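Local coordinates for 70 KDA protein (Xanthomonas sp., PDB 4B2N), which is a dihaem c-type cytochrome that oxidatively cleaves rubber (latex) as a processive dioxygenase, at residues Ser138-Ala146 with Asn213-Asp224; Asp250-Leu261 with Ser598-Leu608. All coordinates share one frame; numbering follows the deposited sequence.

Contact 1 of 2, residues Ser138-Ala146 with Asn213-Asp224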
loop_
_atom_site.group_PDB
_atom_site.type_symbol
_atom_site.label_atom_id
_atom_site.label_comp_id
_atom_site.label_asym_id
_atom_site.label_seq_id
_atom_site.Cartn_x
_atom_site.Cartn_y
_atom_site.Cartn_z
ATOM N N SER A 138 4.879 -19.334 6.297
ATOM C CA SER A 138 5.611 -18.113 5.850
ATOM C C SER A 138 6.028 -18.281 4.428
ATOM O O SER A 138 5.859 -17.373 3.628
ATOM C CB SER A 138 6.868 -17.891 6.720
ATOM O OG SER A 138 6.448 -17.096 7.858
ATOM N N LYS A 139 6.626 -19.425 4.123
ATOM C CA LYS A 139 7.125 -19.639 2.763
ATOM C C LYS A 139 5.995 -19.606 1.718
ATOM O O LYS A 139 6.077 -18.888 0.735
ATOM C CB LYS A 139 7.854 -20.983 2.663
ATOM C CG LYS A 139 9.284 -20.974 3.182
ATOM C CD LYS A 139 9.721 -22.444 3.312
ATOM C CE LYS A 139 11.131 -22.565 3.726
ATOM N NZ LYS A 139 11.422 -24.014 3.493
ATOM N N ARG A 140 4.920 -20.372 1.981
ATOM C CA ARG A 140 3.821 -20.527 1.021
ATOM C C ARG A 140 3.146 -19.193 0.759
ATOM O O ARG A 140 2.832 -18.831 -0.386
ATOM C CB ARG A 140 2.760 -21.498 1.579
ATOM C CG ARG A 140 1.642 -21.796 0.558
ATOM C CD ARG A 140 0.778 -22.861 1.178
ATOM N NE ARG A 140 -0.402 -23.132 0.384
ATOM C CZ ARG A 140 -0.446 -24.069 -0.563
ATOM N NH1 ARG A 140 0.669 -24.779 -0.820
ATOM N NH2 ARG A 140 -1.577 -24.287 -1.241
ATOM N N TYR A 141 2.951 -18.416 1.810
ATOM C CA TYR A 141 2.079 -17.265 1.640
ATOM C C TYR A 141 2.880 -15.985 1.422
ATOM O O TYR A 141 2.273 -14.918 1.238
ATOM C CB TYR A 141 1.141 -17.121 2.838
ATOM C CG TYR A 141 0.187 -18.287 2.961
ATOM C CD1 TYR A 141 -0.634 -18.679 1.865
ATOM C CD2 TYR A 141 0.103 -19.009 4.141
ATOM C CE1 TYR A 141 -1.467 -19.812 1.974
ATOM C CE2 TYR A 141 -0.745 -20.096 4.250
ATOM C CZ TYR A 141 -1.548 -20.469 3.204
ATOM O OH TYR A 141 -2.343 -21.595 3.403
ATOM N N GLY A 142 4.199 -16.086 1.457
ATOM C CA GLY A 142 5.082 -14.940 1.308
ATOM C C GLY A 142 5.028 -13.994 2.492
ATOM O O GLY A 142 5.088 -12.767 2.321
ATOM N N LEU A 143 5.032 -14.567 3.680
ATOM C CA LEU A 143 5.020 -13.818 4.962
ATOM C C LEU A 143 6.356 -14.089 5.707
ATOM O O LEU A 143 7.326 -14.613 5.078
ATOM C CB LEU A 143 3.795 -14.275 5.810
ATOM C CG LEU A 143 2.485 -14.093 5.045
ATOM C CD1 LEU A 143 1.322 -14.607 5.886
ATOM C CD2 LEU A 143 2.276 -12.611 4.649
ATOM N N TYR A 144 6.464 -13.711 6.981
ATOM C CA TYR A 144 7.767 -13.762 7.709
ATOM C C TYR A 144 7.488 -14.152 9.155
ATOM O O TYR A 144 6.404 -13.867 9.659
ATOM C CB TYR A 144 8.436 -12.390 7.689
ATOM C CG TYR A 144 8.531 -11.870 6.277
ATOM C CD1 TYR A 144 7.431 -11.222 5.704
ATOM C CD2 TYR A 144 9.667 -12.132 5.485
ATOM C CE1 TYR A 144 7.459 -10.770 4.397
ATOM C CE2 TYR A 144 9.746 -11.665 4.171
ATOM C CZ TYR A 144 8.589 -11.047 3.611
ATOM O OH TYR A 144 8.599 -10.602 2.319
ATOM N N PRO A 145 8.491 -14.718 9.857
ATOM C CA PRO A 145 8.445 -14.819 11.318
ATOM C C PRO A 145 8.297 -13.437 11.892
ATOM O O PRO A 145 8.960 -12.459 11.478
ATOM C CB PRO A 145 9.771 -15.514 11.725
ATOM C CG PRO A 145 10.597 -15.597 10.485
ATOM C CD PRO A 145 9.751 -15.237 9.258
ATOM N N ALA A 146 7.303 -13.322 12.739
ATOM C CA ALA A 146 6.966 -12.013 13.290
ATOM C C ALA A 146 7.995 -11.600 14.330
ATOM O O ALA A 146 8.523 -12.429 15.015
ATOM C CB ALA A 146 5.557 -12.088 13.955
ATOM N N ASN A 213 5.656 -5.411 1.502
ATOM C CA ASN A 213 5.915 -6.790 1.196
ATOM C C ASN A 213 6.056 -7.035 -0.338
ATOM O O ASN A 213 5.170 -6.626 -1.131
ATOM C CB ASN A 213 4.802 -7.683 1.761
ATOM C CG ASN A 213 5.272 -9.128 1.930
ATOM O OD1 ASN A 213 6.332 -9.530 1.372
ATOM N ND2 ASN A 213 4.559 -9.918 2.745
ATOM N N SER A 214 7.185 -7.630 -0.731
ATOM C CA SER A 214 7.453 -7.972 -2.109
ATOM C C SER A 214 7.060 -9.392 -2.377
ATOM O O SER A 214 7.244 -9.849 -3.484
ATOM C CB SER A 214 8.967 -7.861 -2.430
ATOM O OG SER A 214 9.703 -8.650 -1.522
ATOM N N ALA A 215 6.579 -10.119 -1.380
ATOM C CA ALA A 215 6.557 -11.565 -1.499
ATOM C C ALA A 215 5.218 -12.182 -1.231
ATOM O O ALA A 215 5.016 -13.366 -1.541
ATOM C CB ALA A 215 7.634 -12.234 -0.622
ATOM N N ASN A 216 4.283 -11.410 -0.700
ATOM C CA ASN A 216 3.027 -12.032 -0.273
ATOM C C ASN A 216 2.163 -12.486 -1.434
ATOM O O ASN A 216 2.013 -11.792 -2.427
ATOM C CB ASN A 216 2.188 -11.156 0.643
ATOM C CG ASN A 216 1.699 -9.877 -0.036
ATOM O OD1 ASN A 216 2.486 -9.144 -0.644
ATOM N ND2 ASN A 216 0.393 -9.600 0.077
ATOM N N ASP A 217 1.594 -13.673 -1.297
ATOM C CA ASP A 217 0.653 -14.136 -2.274
ATOM C C ASP A 217 -0.751 -14.095 -1.682
ATOM O O ASP A 217 -1.189 -15.033 -1.039
ATOM C CB ASP A 217 0.940 -15.588 -2.739
ATOM C CG ASP A 217 0.061 -15.997 -3.931
ATOM O OD1 ASP A 217 -1.140 -15.567 -3.981
ATOM O OD2 ASP A 217 0.537 -16.854 -4.753
ATOM N N ALA A 218 -1.490 -13.020 -1.945
ATOM C CA ALA A 218 -2.810 -12.849 -1.310
ATOM C C ALA A 218 -3.818 -13.811 -1.853
ATOM O O ALA A 218 -4.680 -14.296 -1.102
ATOM C CB ALA A 218 -3.313 -11.430 -1.457
ATOM N N GLY A 219 -3.750 -14.101 -3.149
ATOM C CA GLY A 219 -4.688 -15.059 -3.735
ATOM C C GLY A 219 -4.563 -16.460 -3.152
ATOM O O GLY A 219 -5.591 -17.193 -2.955
ATOM N N LEU A 220 -3.320 -16.881 -2.892
ATOM C CA LEU A 220 -3.130 -18.257 -2.460
ATOM C C LEU A 220 -3.660 -18.402 -1.033
ATOM O O LEU A 220 -4.285 -19.407 -0.672
ATOM C CB LEU A 220 -1.655 -18.590 -2.548
ATOM C CG LEU A 220 -1.268 -20.011 -2.205
ATOM C CD1 LEU A 220 -2.032 -21.035 -3.050
ATOM C CD2 LEU A 220 0.257 -20.196 -2.460
ATOM N N LEU A 221 -3.475 -17.361 -0.216
ATOM C CA LEU A 221 -4.041 -17.456 1.169
ATOM C C LEU A 221 -5.553 -17.537 1.125
ATOM O O LEU A 221 -6.170 -18.372 1.812
ATOM C CB LEU A 221 -3.627 -16.190 1.905
ATOM C CG LEU A 221 -4.084 -16.013 3.347
ATOM C CD1 LEU A 221 -3.372 -17.008 4.222
ATOM C CD2 LEU A 221 -3.800 -14.540 3.734
ATOM N N ALA A 222 -6.161 -16.680 0.300
ATOM C CA ALA A 222 -7.635 -16.628 0.129
ATOM C C ALA A 222 -8.143 -17.991 -0.389
ATOM O O ALA A 222 -9.102 -18.586 0.152
ATOM C CB ALA A 222 -8.031 -15.474 -0.867
ATOM N N SER A 223 -7.441 -18.518 -1.400
ATOM C CA SER A 223 -7.828 -19.817 -1.983
ATOM C C SER A 223 -7.765 -20.934 -0.959
ATOM O O SER A 223 -8.790 -21.692 -0.768
ATOM C CB SER A 223 -6.913 -20.130 -3.174
ATOM O OG SER A 223 -7.308 -21.366 -3.698
ATOM N N ASP A 224 -6.628 -21.043 -0.260
ATOM C CA ASP A 224 -6.527 -22.051 0.799
ATOM C C ASP A 224 -7.625 -21.866 1.837
ATOM O O ASP A 224 -8.283 -22.841 2.246
ATOM C CB ASP A 224 -5.160 -22.102 1.498
ATOM C CG ASP A 224 -4.029 -22.550 0.560
ATOM O OD1 ASP A 224 -4.281 -23.064 -0.563
ATOM O OD2 ASP A 224 -2.874 -22.410 0.989
HETATM O O HOH W 1 -0.437 -14.069 1.655
HETATM O O HOH W 2 10.891 -10.945 0.802
#
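R140 and Y141 converge on one carboxylate, that of D224, and show how neighbouring residues at a helix end can share an acceptor. The guanidinium approaches side-on: NE reaches D224 OD2 at 2.6 Å and NH2 reaches D224 OD1 at 3.0 Å, each on a syn lone pair, with the two flat groups nearly coplanar. The anti lone pair of OD2 is left for the phenol, and Y141 OH donates to it at 2.6 Å. Extended from CG to NE, with CG anti to the backbone N (chi1 -175°), the R140 chain also lays CG over one face of the Y141 ring, toward its rim; on the opposite face L221 CD1 sits 3.8 Å from the centroid, almost on the ring normal, a CH-pi contact. L220 CD2 lies over one face of the guanidinium, toward its rim.

Behind this pair the helix 133-141 ends in a Schellman motif at G142, whose positive phi turns the chain against A215-D217. There D217 N donates to Y141 O at 2.9 Å, and G142 CA lies 3.3 Å from A215 O, an approach that leaves no room for a side chain. N213 ND2 donates to G142 O in the carbonyl plane, while N213 OD1 accepts Y144 OH at 2.7 Å and A215 N from opposite faces of its amide, the latter bond closing an Asx turn. D217, N-cap of helix 218-226, accepts L220 N on OD1 and forms a salt bridge with R626.

R227 adds a second cationic partner to D224, so its carboxylate probably stays ionised despite burial. N213 is also hydrogen-bonded to A193 O, through ND2, and to C194 through the backbone, so the chemistry ties the end of helix 133-141 to the surroundings of heme c.

Contact 2 of 2, residues Asp250-Leu261 with Ser598-Leu608. With HEC (heme c), chain C.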
loop_
_atom_site.group_PDB
_atom_site.type_symbol
_atom_site.label_atom_id
_atom_site.label_comp_id
_atom_site.label_asym_id
_atom_site.label_seq_id
_atom_site.Cartn_x
_atom_site.Cartn_y
_atom_site.Cartn_z
ATOM N N ASP A 250 -4.951 -7.008 -5.633
ATOM C CA ASP A 250 -6.084 -6.145 -5.995
ATOM C C ASP A 250 -6.646 -5.414 -4.754
ATOM O O ASP A 250 -7.850 -5.132 -4.693
ATOM C CB ASP A 250 -7.171 -6.929 -6.724
ATOM C CG ASP A 250 -7.779 -7.989 -5.866
ATOM O OD1 ASP A 250 -7.441 -7.989 -4.668
ATOM O OD2 ASP A 250 -8.635 -8.806 -6.332
ATOM N N ALA A 251 -5.773 -5.116 -3.780
ATOM C CA ALA A 251 -6.218 -4.465 -2.528
ATOM C C ALA A 251 -7.070 -3.222 -2.896
ATOM O O ALA A 251 -8.169 -3.015 -2.363
ATOM C CB ALA A 251 -5.006 -4.099 -1.598
ATOM N N ILE A 252 -6.530 -2.342 -3.746
ATOM C CA ILE A 252 -7.227 -1.115 -4.056
ATOM C C ILE A 252 -8.618 -1.303 -4.736
ATOM O O ILE A 252 -9.447 -0.399 -4.638
ATOM C CB ILE A 252 -6.310 -0.166 -4.912
ATOM C CG1 ILE A 252 -6.730 1.300 -4.783
ATOM C CG2 ILE A 252 -6.313 -0.584 -6.345
ATOM C CD1 ILE A 252 -6.703 1.786 -3.357
ATOM N N GLY A 253 -8.862 -2.516 -5.301
ATOM C CA GLY A 253 -10.180 -2.926 -5.892
ATOM C C GLY A 253 -11.244 -2.790 -4.826
ATOM O O GLY A 253 -12.442 -2.649 -5.141
ATOM N N LEU A 254 -10.822 -2.760 -3.547
ATOM C CA LEU A 254 -11.827 -2.659 -2.462
ATOM C C LEU A 254 -12.557 -1.344 -2.589
ATOM O O LEU A 254 -13.728 -1.284 -2.340
ATOM C CB LEU A 254 -11.201 -2.615 -1.075
ATOM C CG LEU A 254 -11.970 -3.166 0.164
ATOM C CD1 LEU A 254 -11.464 -2.580 1.502
ATOM C CD2 LEU A 254 -13.471 -3.298 0.154
ATOM N N ILE A 255 -11.824 -0.299 -2.944
ATOM C CA ILE A 255 -12.414 1.016 -3.042
ATOM C C ILE A 255 -13.596 0.997 -4.014
ATOM O O ILE A 255 -14.600 1.626 -3.747
ATOM C CB ILE A 255 -11.360 2.088 -3.509
ATOM C CG1 ILE A 255 -10.230 2.180 -2.496
ATOM C CG2 ILE A 255 -12.042 3.473 -3.808
ATOM C CD1 ILE A 255 -10.645 2.644 -1.114
ATOM N N SER A 256 -13.428 0.348 -5.173
ATOM C CA SER A 256 -14.486 0.199 -6.180
ATOM C C SER A 256 -15.576 -0.627 -5.659
ATOM O O SER A 256 -16.717 -0.433 -6.058
ATOM C CB SER A 256 -14.001 -0.531 -7.472
ATOM O OG SER A 256 -12.924 0.190 -8.054
ATOM N N LEU A 257 -15.255 -1.593 -4.806
ATOM C CA LEU A 257 -16.318 -2.483 -4.247
ATOM C C LEU A 257 -17.207 -1.856 -3.165
ATOM O O LEU A 257 -18.386 -2.192 -3.048
ATOM C CB LEU A 257 -15.735 -3.820 -3.695
ATOM C CG LEU A 257 -16.740 -4.735 -2.994
ATOM C CD1 LEU A 257 -17.633 -5.310 -4.098
ATOM C CD2 LEU A 257 -16.189 -5.894 -2.175
ATOM N N LEU A 258 -16.590 -1.083 -2.262
ATOM C CA LEU A 258 -17.272 -0.354 -1.176
ATOM C C LEU A 258 -18.738 0.088 -1.469
ATOM O O LEU A 258 -19.667 -0.283 -0.694
ATOM C CB LEU A 258 -16.383 0.865 -0.715
ATOM C CG LEU A 258 -15.043 0.510 -0.031
ATOM C CD1 LEU A 258 -14.298 1.766 0.293
ATOM C CD2 LEU A 258 -15.288 -0.300 1.256
ATOM N N PRO A 259 -18.978 0.861 -2.538
ATOM C CA PRO A 259 -20.385 1.338 -2.639
ATOM C C PRO A 259 -21.401 0.287 -3.026
ATOM O O PRO A 259 -22.605 0.538 -2.861
ATOM C CB PRO A 259 -20.320 2.428 -3.702
ATOM C CG PRO A 259 -19.068 2.155 -4.481
ATOM C CD PRO A 259 -18.101 1.593 -3.476
ATOM N N ALA A 260 -20.928 -0.870 -3.506
ATOM C CA ALA A 260 -21.813 -2.003 -3.780
ATOM C C ALA A 260 -22.408 -2.597 -2.528
ATOM O O ALA A 260 -23.521 -3.021 -2.572
ATOM C CB ALA A 260 -21.072 -3.115 -4.526
ATOM N N LEU A 261 -21.654 -2.641 -1.420
ATOM C CA LEU A 261 -22.041 -3.414 -0.248
ATOM C C LEU A 261 -22.537 -2.477 0.837
ATOM O O LEU A 261 -23.471 -2.827 1.553
ATOM C CB LEU A 261 -20.825 -4.161 0.293
ATOM C CG LEU A 261 -20.571 -5.635 -0.133
ATOM C CD1 LEU A 261 -20.996 -5.927 -1.560
ATOM C CD2 LEU A 261 -19.075 -5.986 0.079
ATOM N N SER A 598 -11.365 -12.583 -9.487
ATOM C CA SER A 598 -11.514 -11.382 -8.670
ATOM C C SER A 598 -12.467 -11.737 -7.573
ATOM O O SER A 598 -13.678 -11.905 -7.824
ATOM C CB SER A 598 -12.146 -10.286 -9.459
ATOM O OG SER A 598 -12.471 -9.190 -8.597
ATOM N N MET A 599 -11.948 -11.827 -6.352
ATOM C CA MET A 599 -12.823 -12.058 -5.196
ATOM C C MET A 599 -13.823 -10.893 -5.074
ATOM O O MET A 599 -14.972 -11.098 -4.792
ATOM C CB MET A 599 -11.964 -12.211 -3.974
ATOM C CG MET A 599 -12.745 -12.507 -2.748
ATOM S SD MET A 599 -13.196 -14.223 -2.658
ATOM C CE MET A 599 -11.639 -14.862 -2.154
ATOM N N TRP A 600 -13.354 -9.644 -5.229
ATOM C CA TRP A 600 -14.258 -8.492 -5.073
ATOM C C TRP A 600 -15.447 -8.567 -6.013
ATOM O O TRP A 600 -16.595 -8.401 -5.539
ATOM C CB TRP A 600 -13.580 -7.147 -5.330
ATOM C CG TRP A 600 -12.310 -6.869 -4.529
ATOM C CD1 TRP A 600 -11.087 -6.471 -5.056
ATOM C CD2 TRP A 600 -12.136 -6.859 -3.077
ATOM N NE1 TRP A 600 -10.165 -6.273 -4.054
ATOM C CE2 TRP A 600 -10.749 -6.471 -2.827
ATOM C CE3 TRP A 600 -12.948 -7.144 -1.986
ATOM C CZ2 TRP A 600 -10.220 -6.415 -1.548
ATOM C CZ3 TRP A 600 -12.419 -6.991 -0.695
ATOM C CH2 TRP A 600 -11.088 -6.683 -0.473
ATOM N N ASP A 601 -15.180 -8.844 -7.313
ATOM C CA ASP A 601 -16.265 -9.030 -8.299
ATOM C C ASP A 601 -17.308 -10.051 -7.880
ATOM O O ASP A 601 -18.504 -9.812 -8.041
ATOM C CB ASP A 601 -15.748 -9.400 -9.671
ATOM C CG ASP A 601 -14.959 -8.263 -10.304
ATOM O OD1 ASP A 601 -15.030 -7.108 -9.846
ATOM O OD2 ASP A 601 -14.277 -8.542 -11.285
ATOM N N ASN A 602 -16.869 -11.186 -7.365
ATOM C CA ASN A 602 -17.798 -12.244 -7.027
ATOM C C ASN A 602 -18.496 -11.968 -5.742
ATOM O O ASN A 602 -19.667 -12.320 -5.591
ATOM C CB ASN A 602 -17.102 -13.629 -7.061
ATOM C CG ASN A 602 -16.664 -13.953 -8.495
ATOM O OD1 ASN A 602 -15.520 -13.720 -8.907
ATOM N ND2 ASN A 602 -17.621 -14.351 -9.290
ATOM N N VAL A 603 -17.805 -11.302 -4.818
ATOM C CA VAL A 603 -18.483 -10.858 -3.562
ATOM C C VAL A 603 -19.659 -9.905 -3.874
ATOM O O VAL A 603 -20.773 -10.038 -3.355
ATOM C CB VAL A 603 -17.430 -10.211 -2.600
ATOM C CG1 VAL A 603 -18.123 -9.512 -1.416
ATOM C CG2 VAL A 603 -16.524 -11.309 -2.065
ATOM N N ALA A 604 -19.373 -8.896 -4.659
ATOM C CA ALA A 604 -20.394 -7.987 -5.202
ATOM C C ALA A 604 -21.547 -8.729 -5.883
ATOM O O ALA A 604 -22.715 -8.479 -5.521
ATOM C CB ALA A 604 -19.742 -7.022 -6.180
ATOM N N ALA A 605 -21.221 -9.651 -6.804
ATOM C CA ALA A 605 -22.252 -10.425 -7.539
ATOM C C ALA A 605 -23.090 -11.136 -6.524
ATOM O O ALA A 605 -24.335 -11.069 -6.522
ATOM C CB ALA A 605 -21.586 -11.427 -8.463
ATOM N N GLN A 606 -22.429 -11.787 -5.585
ATOM C CA GLN A 606 -23.224 -12.592 -4.651
ATOM C C GLN A 606 -24.093 -11.727 -3.732
ATOM O O GLN A 606 -25.263 -12.075 -3.498
ATOM C CB GLN A 606 -22.330 -13.553 -3.812
ATOM C CG GLN A 606 -23.153 -14.414 -2.858
ATOM C CD GLN A 606 -22.266 -15.289 -2.001
ATOM O OE1 GLN A 606 -21.178 -14.861 -1.605
ATOM N NE2 GLN A 606 -22.687 -16.549 -1.773
ATOM N N TYR A 607 -23.547 -10.647 -3.163
ATOM C CA TYR A 607 -24.397 -9.758 -2.360
ATOM C C TYR A 607 -25.500 -9.075 -3.171
ATOM O O TYR A 607 -26.442 -8.563 -2.601
ATOM C CB TYR A 607 -23.575 -8.646 -1.691
ATOM C CG TYR A 607 -22.988 -9.131 -0.382
ATOM C CD1 TYR A 607 -21.765 -9.802 -0.359
ATOM C CD2 TYR A 607 -23.676 -8.986 0.796
ATOM C CE1 TYR A 607 -21.209 -10.282 0.841
ATOM C CE2 TYR A 607 -23.142 -9.431 1.987
ATOM C CZ TYR A 607 -21.908 -10.070 2.022
ATOM O OH TYR A 607 -21.443 -10.560 3.244
ATOM N N LEU A 608 -25.346 -9.002 -4.475
ATOM C CA LEU A 608 -26.341 -8.320 -5.307
ATOM C C LEU A 608 -27.263 -9.376 -5.968
ATOM O O LEU A 608 -28.038 -9.080 -6.885
ATOM C CB LEU A 608 -25.623 -7.397 -6.320
ATOM C CG LEU A 608 -25.015 -6.146 -5.671
ATOM C CD1 LEU A 608 -24.171 -5.454 -6.734
ATOM C CD2 LEU A 608 -25.995 -5.177 -4.977
HETATM FE FE HEC C . -2.794 -0.723 2.708
HETATM C CHA HEC C . -2.184 1.935 0.531
HETATM C CHB HEC C . -2.802 1.499 5.432
HETATM C CHC HEC C . -4.103 -3.183 4.864
HETATM C CHD HEC C . -2.206 -2.962 0.266
HETATM N NA HEC C . -2.598 1.197 2.952
HETATM C C1A HEC C . -2.180 2.145 1.970
HETATM C C2A HEC C . -1.811 3.435 2.532
HETATM C C3A HEC C . -1.985 3.354 3.944
HETATM C C4A HEC C . -2.438 1.975 4.163
HETATM C CMA HEC C . -1.676 4.424 4.973
HETATM C CAA HEC C . -1.311 4.710 1.804
HETATM C CBA HEC C . 0.175 4.480 1.519
HETATM C CGA HEC C . 0.772 5.567 0.644
HETATM O O1A HEC C . 0.180 5.992 -0.407
HETATM O O2A HEC C . 1.899 5.923 1.000
HETATM N NB HEC C . -3.417 -0.764 4.656
HETATM C C1B HEC C . -3.269 0.150 5.622
HETATM C C2B HEC C . -3.753 -0.229 6.941
HETATM C C3B HEC C . -4.147 -1.575 6.773
HETATM C C4B HEC C . -3.844 -1.839 5.371
HETATM C CMB HEC C . -3.754 0.705 8.084
HETATM C CAB HEC C . -4.793 -2.522 7.749
HETATM C CBB HEC C . -6.077 -2.120 8.209
HETATM N NC HEC C . -3.106 -2.681 2.684
HETATM C C1C HEC C . -3.657 -3.601 3.558
HETATM C C2C HEC C . -3.620 -4.997 3.052
HETATM C C3C HEC C . -3.081 -4.883 1.679
HETATM C C4C HEC C . -2.794 -3.463 1.495
HETATM C CMC HEC C . -4.146 -6.196 3.833
HETATM C CAC HEC C . -2.863 -5.959 0.661
HETATM C CBC HEC C . -3.848 -6.945 0.535
HETATM N ND HEC C . -2.305 -0.520 0.741
HETATM C C1D HEC C . -2.116 -1.546 -0.087
HETATM C C2D HEC C . -1.753 -1.156 -1.411
HETATM C C3D HEC C . -1.761 0.270 -1.330
HETATM C C4D HEC C . -2.140 0.565 0.048
HETATM C CMD HEC C . -1.430 -1.960 -2.619
HETATM C CAD HEC C . -1.566 1.174 -2.496
HETATM C CBD HEC C . -3.011 1.090 -3.126
HETATM C CGD HEC C . -3.036 1.853 -4.430
HETATM O O1D HEC C . -3.006 1.243 -5.529
HETATM O O2D HEC C . -2.989 3.125 -4.333
HETATM O O HOH W 3 -10.325 -7.675 -8.464
#
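D250 O is gripped by two donors arriving from opposite faces of its carbonyl plane: W600 NE1 at 2.7 Å and G253 N, which closes a type I beta turn. The indole N-H points at this oxygen within the ring plane, with an N-H...O angle of 160°. The D250 carboxylate accepts W242 N on OD1, while a water joins OD2 to S598 OG, the N-cap that also accepts D601 N.

G253 lies against one face of the indole, its C 3.7 Å from W600 CD1. On the same face L254 CG makes a CH-pi contact with the six-membered ring. F317 of helix 312-319 also touches W600. L257, its CG swung beside the carbonyl carbon (chi1 175°), divides its methyls: CD2 reaches W600 CE3 at 3.5 Å, and CD1 presses tightly on A604 CB at 3.4 Å. One turn on, L261 sets CD2 against V603 CG1 and CD1 against Y607 CB.

Helices 253-261 and 599-607 run side by side in the same direction, their axes 9.9 Å apart and only 6° from parallel. It is a parallel helix pair beside a haem pocket, where A251 and I252 touch the heme c.

From the N terminus, the chain passes through helix 133-141 and meets 213-224 in contact 1, closing a loop of 66 residues that carries C191 and C194, which attach one heme c covalently, and H195, an axial ligand of its iron. Contact 2 opens only afterwards, at 250-261, and closes at 598-608 after 336 intervening residues, which include C390, C393 and H394 of the second haem site. The two contacts therefore stand in series, neither nested nor crossed, yet they touch, with A222 CB 3.9 Å from M599 CE. Contact 1 ties the end of helix 133-141 to the start of helix 218-226 beside the first haem, while contact 2 brings a late helix against an early one near the same haem.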